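Local coordinates for protein phycocyanobilin lyase subunit beta (Nostoc sp. PCC 7120, PDB 5N3U) that pairs with its alpha subunit to form a lyase that is probably required for attaching the bilin chromophore to the phycocyanin alpha chain, at residues E180-D185 with A189-I194. Numbering follows the deposited sequence.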
loop_
_atom_site.group_PDB
_atom_site.type_symbol
_atom_site.label_atom_id
_atom_site.label_comp_id
_atom_site.label_asym_id
_atom_site.label_seq_id
_atom_site.Cartn_x
_atom_site.Cartn_y
_atom_site.Cartn_z
ATOM N N GLU B 180 -25.824 13.216 -13.579
ATOM C CA GLU B 180 -24.558 13.776 -14.030
ATOM C C GLU B 180 -23.564 12.641 -14.313
ATOM O O GLU B 180 -22.710 12.766 -15.196
ATOM C CB GLU B 180 -23.871 14.674 -12.983
ATOM C CG GLU B 180 -24.497 16.002 -12.561
ATOM C CD GLU B 180 -24.168 16.358 -11.087
ATOM O OE1 GLU B 180 -25.079 16.859 -10.361
ATOM O OE2 GLU B 180 -23.018 16.085 -10.619
ATOM N N MET B 181 -23.627 11.554 -13.539
ATOM C CA MET B 181 -22.645 10.475 -13.735
ATOM C C MET B 181 -22.975 9.599 -14.958
ATOM O O MET B 181 -22.100 9.258 -15.762
ATOM C CB MET B 181 -22.551 9.625 -12.452
ATOM C CG MET B 181 -21.710 10.271 -11.369
ATOM S SD MET B 181 -21.761 9.130 -9.965
ATOM C CE MET B 181 -20.425 8.063 -10.525
ATOM N N LEU B 182 -24.243 9.257 -15.101
ATOM C CA LEU B 182 -24.733 8.617 -16.346
ATOM C C LEU B 182 -24.361 9.392 -17.615
ATOM O O LEU B 182 -24.037 8.778 -18.608
ATOM C CB LEU B 182 -26.239 8.421 -16.310
ATOM C CG LEU B 182 -26.792 7.484 -17.380
ATOM C CD1 LEU B 182 -26.168 6.103 -17.352
ATOM C CD2 LEU B 182 -28.283 7.347 -17.210
ATOM N N ALA B 183 -24.380 10.720 -17.560
ATOM C CA ALA B 183 -23.901 11.539 -18.653
ATOM C C ALA B 183 -22.402 11.454 -18.800
ATOM O O ALA B 183 -21.914 11.338 -19.917
ATOM C CB ALA B 183 -24.295 13.000 -18.485
ATOM N N SER B 184 -21.646 11.537 -17.727
ATOM C CA SER B 184 -20.192 11.753 -17.931
ATOM C C SER B 184 -19.287 10.539 -17.846
ATOM O O SER B 184 -18.103 10.642 -18.131
ATOM C CB SER B 184 -19.675 12.795 -16.956
ATOM O OG SER B 184 -19.647 12.276 -15.646
ATOM N N ASP B 185 -19.800 9.389 -17.442
ATOM C CA ASP B 185 -18.885 8.357 -17.047
ATOM C C ASP B 185 -18.289 7.616 -18.265
ATOM O O ASP B 185 -18.989 7.137 -19.129
ATOM C CB ASP B 185 -19.486 7.414 -15.997
ATOM C CG ASP B 185 -18.424 6.884 -15.049
ATOM O OD1 ASP B 185 -17.620 6.009 -15.461
ATOM O OD2 ASP B 185 -18.349 7.397 -13.901
ATOM N N ALA B 189 -19.527 -0.135 -17.209
ATOM C CA ALA B 189 -19.911 -0.779 -15.961
ATOM C C ALA B 189 -20.576 0.140 -14.953
ATOM O O ALA B 189 -21.513 -0.245 -14.250
ATOM C CB ALA B 189 -18.698 -1.419 -15.328
ATOM N N VAL B 190 -20.074 1.338 -14.869
ATOM C CA VAL B 190 -20.550 2.295 -13.902
ATOM C C VAL B 190 -21.915 2.866 -14.360
ATOM O O VAL B 190 -22.866 3.013 -13.571
ATOM C CB VAL B 190 -19.465 3.402 -13.751
ATOM C CG1 VAL B 190 -19.958 4.556 -12.942
ATOM C CG2 VAL B 190 -18.172 2.828 -13.144
ATOM N N ARG B 191 -21.998 3.193 -15.648
ATOM C CA ARG B 191 -23.267 3.612 -16.260
ATOM C C ARG B 191 -24.321 2.572 -16.021
ATOM O O ARG B 191 -25.457 2.871 -15.646
ATOM C CB ARG B 191 -23.097 3.794 -17.764
ATOM C CG ARG B 191 -22.334 5.016 -18.172
ATOM C CD ARG B 191 -22.697 5.378 -19.610
ATOM N NE ARG B 191 -21.479 5.520 -20.376
ATOM C CZ ARG B 191 -20.936 4.610 -21.195
ATOM N NH1 ARG B 191 -21.508 3.445 -21.472
ATOM N NH2 ARG B 191 -19.784 4.889 -21.783
ATOM N N ALA B 192 -23.962 1.324 -16.209
ATOM C CA ALA B 192 -24.945 0.262 -15.957
ATOM C C ALA B 192 -25.407 0.195 -14.544
ATOM O O ALA B 192 -26.558 -0.186 -14.228
ATOM C CB ALA B 192 -24.374 -1.082 -16.356
ATOM N N ARG B 193 -24.492 0.453 -13.631
ATOM C CA ARG B 193 -24.857 0.332 -12.248
ATOM C C ARG B 193 -25.703 1.531 -11.889
ATOM O O ARG B 193 -26.557 1.432 -11.050
ATOM C CB ARG B 193 -23.623 0.216 -11.341
ATOM C CG ARG B 193 -23.981 -0.058 -9.893
ATOM C CD ARG B 193 -24.659 -1.404 -9.773
ATOM N NE ARG B 193 -25.106 -1.676 -8.457
ATOM C CZ ARG B 193 -26.156 -1.067 -7.914
ATOM N NH1 ARG B 193 -26.808 -0.104 -8.548
ATOM N NH2 ARG B 193 -26.507 -1.365 -6.679
ATOM N N ILE B 194 -25.431 2.667 -12.511
ATOM C CA ILE B 194 -26.298 3.832 -12.305
ATOM C C ILE B 194 -27.750 3.500 -12.727
ATOM O O ILE B 194 -28.689 3.620 -11.922
ATOM C CB ILE B 194 -25.769 5.036 -13.077
ATOM C CG1 ILE B 194 -24.484 5.578 -12.405
ATOM C CG2 ILE B 194 -26.817 6.165 -13.171
ATOM C CD1 ILE B 194 -23.640 6.464 -13.272
#
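I194 presses its CD1 methyl onto the M181-L182 turn of the facing helix, 3.4 Å from M181 CB and equally near to L182 N. The carbon pair is tighter than ordinary van der Waals contact, so the methyl is held firmly against this turn. The other branch of I194, CG2, lies 3.9 Å from L182 CB. L182 runs across the side chain of R191 at about a right angle; with CG anti to the backbone N, chi2 then turns CD1 to R191, 3.7 Å from R191 O and close to R191 CB. Beside the connecting turn, V190 puts CG1 against the carboxylate of D185, 3.4 Å from D185 OD2, and the M181 methyl CE lies more loosely near the same CG1. The one hydrogen bond across the contact runs from R191 NE to D185 O, 3.2 Å long and bent to 135° at the hydrogen, with the oxygen tilted 28° out of the guanidinium plane. An alanine in place of R191 would remove the donor to D185 O and is likely to leave the chain just past the helix end less firmly tied to the second helix. The polar partners of the D185 carboxylate lie outside this contact: OD2 forms a salt bridge with R154, and OD1 accepts from the backbone N of E187, which fixes both ends of the group. M181 and I194 also rest on I158 of helix 151-163, while A189 and A192 pack against the phycocyanobilin lyase alpha subunit. Helices 171-184 and 188-198, joined by a short turn and running nearly antiparallel (149° between segment axes, 9.0 Å apart), form a helical hairpin at the C-terminal end of this all-helical, HEAT-repeat-containing subunit.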